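Local structure of CDP-glucose 4,6-dehydratase (Salmonella enterica subsp. enterica serovar Typhi, 1WVG) at residues 133-138 against 149-154. The protein catalyses the NAD(+)-dependent dehydration of CDP-D-glucose to CDP-4-dehydro-6-deoxy-D-glucose, a step in building the lipopolysaccharide O-antigen. Numbering follows the deposited sequence.
With CXY (cytidine-5'-diphospho-beta-D-xylose), chain D.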
ATOM      1  N   ASP A 133     -10.541 -10.863  14.973  1.00 22.03           N
ATOM      2  CA  ASP A 133      -9.184 -10.384  14.723  1.00 19.52           C
ATOM      3  C   ASP A 133      -8.623 -11.105  13.472  1.00 22.88           C
ATOM      4  O   ASP A 133      -7.670 -10.660  12.838  1.00 22.83           O
ATOM      5  CB  ASP A 133      -8.262 -10.506  15.964  1.00 16.39           C
ATOM      6  CG  ASP A 133      -8.066 -11.885  16.586  1.00 22.79           C
ATOM      7  OD1 ASP A 133      -7.430 -12.061  17.627  1.00 27.37           O
ATOM      8  OD2 ASP A 133      -8.564 -12.882  15.895  1.00 21.09           O
ATOM      9  N   LYS A 134      -9.248 -12.213  13.061  1.00 13.34           N
ATOM     10  CA  LYS A 134      -8.809 -12.956  11.893  1.00 14.67           C
ATOM     11  C   LYS A 134      -9.316 -12.436  10.568  1.00 18.62           C
ATOM     12  O   LYS A 134      -9.047 -13.028   9.528  1.00 17.93           O
ATOM     13  CB  LYS A 134      -9.178 -14.421  12.038  1.00 17.29           C
ATOM     14  CG  LYS A 134      -8.586 -14.907  13.338  1.00 20.26           C
ATOM     15  CD  LYS A 134      -8.114 -16.337  13.309  1.00 33.28           C
ATOM     16  CE  LYS A 134      -8.133 -16.942  14.710  1.00 45.71           C
ATOM     17  NZ  LYS A 134      -7.534 -16.055  15.721  1.00 49.49           N
ATOM     18  N   CYS A 135     -10.054 -11.346  10.577  1.00 15.85           N
ATOM     19  CA  CYS A 135     -10.575 -10.804   9.310  1.00 16.50           C
ATOM     20  C   CYS A 135      -9.508 -10.253   8.360  1.00 20.07           C
ATOM     21  O   CYS A 135      -9.673 -10.201   7.113  1.00 12.77           O
ATOM     22  CB  CYS A 135     -11.693  -9.746   9.535  1.00 20.38           C
ATOM     23  SG  CYS A 135     -11.091  -8.210  10.315  1.00 19.78           S
ATOM     24  N   TYR A 136      -8.396  -9.791   8.963  1.00 15.35           N
ATOM     25  CA  TYR A 136      -7.338  -9.174   8.171  1.00 16.09           C
ATOM     26  C   TYR A 136      -6.495 -10.165   7.407  1.00 20.08           C
ATOM     27  O   TYR A 136      -6.130 -11.224   7.899  1.00 19.75           O
ATOM     28  CB  TYR A 136      -6.371  -8.366   9.076  1.00 15.45           C
ATOM     29  CG  TYR A 136      -6.995  -7.183   9.817  1.00 18.08           C
ATOM     30  CD1 TYR A 136      -7.234  -7.250  11.195  1.00 14.98           C
ATOM     31  CD2 TYR A 136      -7.318  -5.994   9.159  1.00 14.88           C
ATOM     32  CE1 TYR A 136      -7.804  -6.179  11.892  1.00 17.90           C
ATOM     33  CE2 TYR A 136      -7.886  -4.913   9.842  1.00 13.69           C
ATOM     34  CZ  TYR A 136      -8.122  -4.994  11.218  1.00 15.16           C
ATOM     35  OH  TYR A 136      -8.695  -3.942  11.896  1.00 16.09           O
ATOM     36  N   ASP A 137      -6.115  -9.778   6.211  1.00 17.66           N
ATOM     37  CA  ASP A 137      -5.211 -10.618   5.459  1.00 16.64           C
ATOM     38  C   ASP A 137      -3.964 -10.729   6.345  1.00 21.34           C
ATOM     39  O   ASP A 137      -3.418  -9.690   6.716  1.00 16.06           O
ATOM     40  CB  ASP A 137      -4.888  -9.801   4.183  1.00 15.73           C
ATOM     41  CG  ASP A 137      -3.908 -10.524   3.336  1.00 27.16           C
ATOM     42  OD1 ASP A 137      -3.845 -11.727   3.322  1.00 26.48           O
ATOM     43  OD2 ASP A 137      -3.089  -9.740   2.706  1.00 36.52           O
ATOM     44  N   ASN A 138      -3.528 -11.932   6.731  1.00 16.42           N
ATOM     45  CA  ASN A 138      -2.363 -12.089   7.617  1.00 19.04           C
ATOM     46  C   ASN A 138      -0.998 -12.089   6.910  1.00 27.73           C
ATOM     47  O   ASN A 138      -0.645 -13.027   6.211  1.00 18.42           O
ATOM     48  CB  ASN A 138      -2.546 -13.267   8.600  1.00 16.72           C
ATOM     49  CG  ASN A 138      -1.581 -13.231   9.793  1.00 21.36           C
ATOM     50  OD1 ASN A 138      -0.424 -12.807   9.662  1.00 19.72           O
ATOM     51  ND2 ASN A 138      -2.050 -13.613  10.990  1.00 18.50           N
ATOM     52  N   GLU A 149      -6.585  -1.808   6.911  1.00 14.05           N
ATOM     53  CA  GLU A 149      -5.903  -2.840   6.133  1.00 10.83           C
ATOM     54  C   GLU A 149      -6.857  -3.857   5.497  1.00 19.66           C
ATOM     55  O   GLU A 149      -8.034  -3.974   5.864  1.00 19.17           O
ATOM     56  CB  GLU A 149      -4.716  -3.451   6.910  1.00 16.16           C
ATOM     57  CG  GLU A 149      -3.634  -2.343   7.148  1.00 15.75           C
ATOM     58  CD  GLU A 149      -2.470  -2.794   7.997  1.00 16.89           C
ATOM     59  OE1 GLU A 149      -2.470  -2.875   9.214  1.00 19.96           O
ATOM     60  OE2 GLU A 149      -1.435  -3.119   7.265  1.00 18.61           O
ATOM     61  N   PRO A 150      -6.357  -4.573   4.503  1.00 22.00           N
ATOM     62  CA  PRO A 150      -7.149  -5.524   3.753  1.00 17.84           C
ATOM     63  C   PRO A 150      -7.620  -6.734   4.493  1.00 14.09           C
ATOM     64  O   PRO A 150      -6.946  -7.317   5.349  1.00 15.56           O
ATOM     65  CB  PRO A 150      -6.328  -5.982   2.561  1.00 20.88           C
ATOM     66  CG  PRO A 150      -5.034  -5.182   2.595  1.00 30.48           C
ATOM     67  CD  PRO A 150      -4.993  -4.434   3.921  1.00 26.69           C
ATOM     68  N   MET A 151      -8.834  -7.085   4.090  1.00 13.16           N
ATOM     69  CA  MET A 151      -9.554  -8.214   4.635  1.00 16.70           C
ATOM     70  C   MET A 151      -9.087  -9.442   3.880  1.00 22.11           C
ATOM     71  O   MET A 151      -8.663  -9.354   2.728  1.00 18.78           O
ATOM     72  CB  MET A 151     -11.084  -8.068   4.439  1.00 16.70           C
ATOM     73  CG  MET A 151     -11.701  -6.909   5.197  1.00 15.76           C
ATOM     74  SD  MET A 151     -11.329  -7.027   6.945  1.00 23.55           S
ATOM     75  CE  MET A 151     -10.620  -5.410   7.346  1.00 29.24           C
ATOM     76  N   GLY A 152      -9.141 -10.590   4.537  1.00 19.59           N
ATOM     77  CA  GLY A 152      -8.722 -11.836   3.903  1.00 15.10           C
ATOM     78  C   GLY A 152      -9.071 -12.991   4.815  1.00 21.23           C
ATOM     79  O   GLY A 152     -10.166 -13.026   5.414  1.00 23.26           O
ATOM     80  N   GLY A 153      -8.107 -13.892   4.961  1.00 19.99           N
ATOM     81  CA  GLY A 153      -8.265 -15.042   5.856  1.00 21.79           C
ATOM     82  C   GLY A 153      -7.789 -16.301   5.165  1.00 24.19           C
ATOM     83  O   GLY A 153      -8.265 -16.602   4.094  1.00 23.68           O
ATOM     84  N   TYR A 154      -6.859 -17.024   5.750  1.00 25.35           N
ATOM     85  CA  TYR A 154      -6.342 -18.238   5.120  1.00 23.92           C
ATOM     86  C   TYR A 154      -7.335 -19.396   5.180  1.00 25.22           C
ATOM     87  O   TYR A 154      -7.722 -19.920   4.141  1.00 21.24           O
ATOM     88  CB  TYR A 154      -5.008 -18.595   5.756  1.00 25.04           C
ATOM     89  CG  TYR A 154      -4.286 -19.808   5.214  1.00 29.88           C
ATOM     90  CD1 TYR A 154      -3.133 -19.662   4.441  1.00 25.61           C
ATOM     91  CD2 TYR A 154      -4.722 -21.093   5.544  1.00 27.15           C
ATOM     92  CE1 TYR A 154      -2.429 -20.776   3.990  1.00 28.54           C
ATOM     93  CE2 TYR A 154      -4.036 -22.215   5.083  1.00 23.49           C
ATOM     94  CZ  TYR A 154      -2.881 -22.054   4.315  1.00 33.19           C
ATOM     95  OH  TYR A 154      -2.173 -23.144   3.873  1.00 35.37           O
TER
HETATM   96  O1B CXY D 401      -6.558 -17.838  17.664  1.00 29.16           O
HETATM   97  PB  CXY D 401      -7.656 -18.883  17.672  1.00 28.73           P
HETATM   98  O2B CXY D 401      -7.490 -19.958  16.630  1.00 25.77           O
HETATM   99  O1' CXY D 401      -9.113 -18.145  17.486  1.00 29.67           O
HETATM  100  O3A CXY D 401      -7.487 -19.331  19.142  1.00 26.46           O
HETATM  101  PA  CXY D 401      -6.932 -20.730  19.806  1.00 28.73           P
HETATM  102  O1A CXY D 401      -7.105 -20.549  21.272  1.00 18.54           O
HETATM  103  O2A CXY D 401      -7.640 -21.901  19.247  1.00 23.86           O
HETATM  104  O5D CXY D 401      -5.417 -20.734  19.315  1.00 35.02           O
HETATM  105  C5D CXY D 401      -4.498 -19.845  19.964  1.00 35.54           C
HETATM  106  C4D CXY D 401      -3.092 -20.276  19.622  1.00 27.79           C
HETATM  107  O4D CXY D 401      -2.703 -21.300  20.572  1.00 23.69           O
HETATM  108  C3D CXY D 401      -2.838 -20.827  18.220  1.00 19.35           C
HETATM  109  O3D CXY D 401      -1.519 -20.515  17.642  1.00 26.15           O
HETATM  110  C2D CXY D 401      -2.997 -22.324  18.538  1.00 18.82           C
HETATM  111  O2D CXY D 401      -2.330 -23.082  17.525  1.00 26.64           O
HETATM  112  C1D CXY D 401      -2.251 -22.406  19.851  1.00 25.69           C
HETATM  113  N1  CXY D 401      -2.555 -23.610  20.629  1.00 22.25           N
HETATM  114  C6  CXY D 401      -3.848 -23.854  21.062  1.00 32.21           C
HETATM  115  C5  CXY D 401      -4.168 -24.904  21.778  1.00 41.10           C
HETATM  116  C4  CXY D 401      -3.195 -25.877  22.138  1.00 39.91           C
HETATM  117  N3  CXY D 401      -1.900 -25.572  21.687  1.00 18.64           N
HETATM  118  C2  CXY D 401      -1.521 -24.475  20.931  1.00 32.34           C
HETATM  119  N4  CXY D 401      -3.405 -26.903  22.774  1.00 28.90           N
HETATM  120  O2  CXY D 401      -0.362 -24.284  20.547  1.00 24.87           O
HETATM  121  C1' CXY D 401      -9.671 -17.681  18.703  1.00 32.29           C
HETATM  122  C2' CXY D 401     -11.154 -17.945  18.610  1.00 33.86           C
HETATM  123  C3' CXY D 401     -11.661 -17.146  17.425  1.00 26.04           C
HETATM  124  C4' CXY D 401     -11.382 -15.658  17.630  1.00 20.22           C
HETATM  125  C5' CXY D 401      -9.892 -15.441  17.862  1.00 17.17           C
HETATM  126  O2' CXY D 401     -11.436 -19.341  18.376  1.00 26.37           O
HETATM  127  O3' CXY D 401     -13.090 -17.294  17.327  1.00 21.96           O
HETATM  128  O4' CXY D 401     -11.838 -14.913  16.502  1.00 28.08           O
HETATM  129  O5' CXY D 401      -9.422 -16.260  18.937  1.00 29.32           O
HETATM  130  O   HOH W   1      -4.321  -7.136   6.122  1.00 21.44           O
HETATM  131  O   HOH W   2      -5.595 -14.061   3.604  1.00 31.42           O
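In the active-site loop between strand 126-130 and helix 156-175 of the Rossmann fold, Tyr136 and Met151 form a single beta bridge. Its two hydrogen bonds run from Gly152 N to Cys135 O (2.7 Å) and from Asp137 N to Pro150 O (2.7 Å). Each acceptor also receives a CA-H...O contact, Cys135 O from Met151 and Pro150 O from Tyr136. Two waters extend the join: one donates to both Asp137 O and Pro150 O, the other links Asp137 OD1 to Gly153 N.

Beside the bridge, the side chains of Tyr136 and Met151 run the same way. Bends at chi2 (-56°) and chi3 of Met151 bring CE to 3.7 Å from Tyr136 CE2 and leave SD oblique to the ring, a Met-aromatic contact. Cys135 SG lies over the ring centre, 4.0 Å above its plane, and touches Met151 SD at 3.6 Å; Glu149 O meets the ring edge in plane. The phenol OH is hydrogen-bonded to Asn261 and Arg192.

At the other end of 133-138, Lys134 NZ donates to O1B of the CDP-xylose diphosphate (2.8 Å) and forms a salt bridge with Asp133 OD2, its hydrogen bond weak at 3.3 Å. The arrangement is that of an isolated beta bridge closing a loop beside the nucleotide-sugar site of an extended short-chain dehydrogenase/reductase.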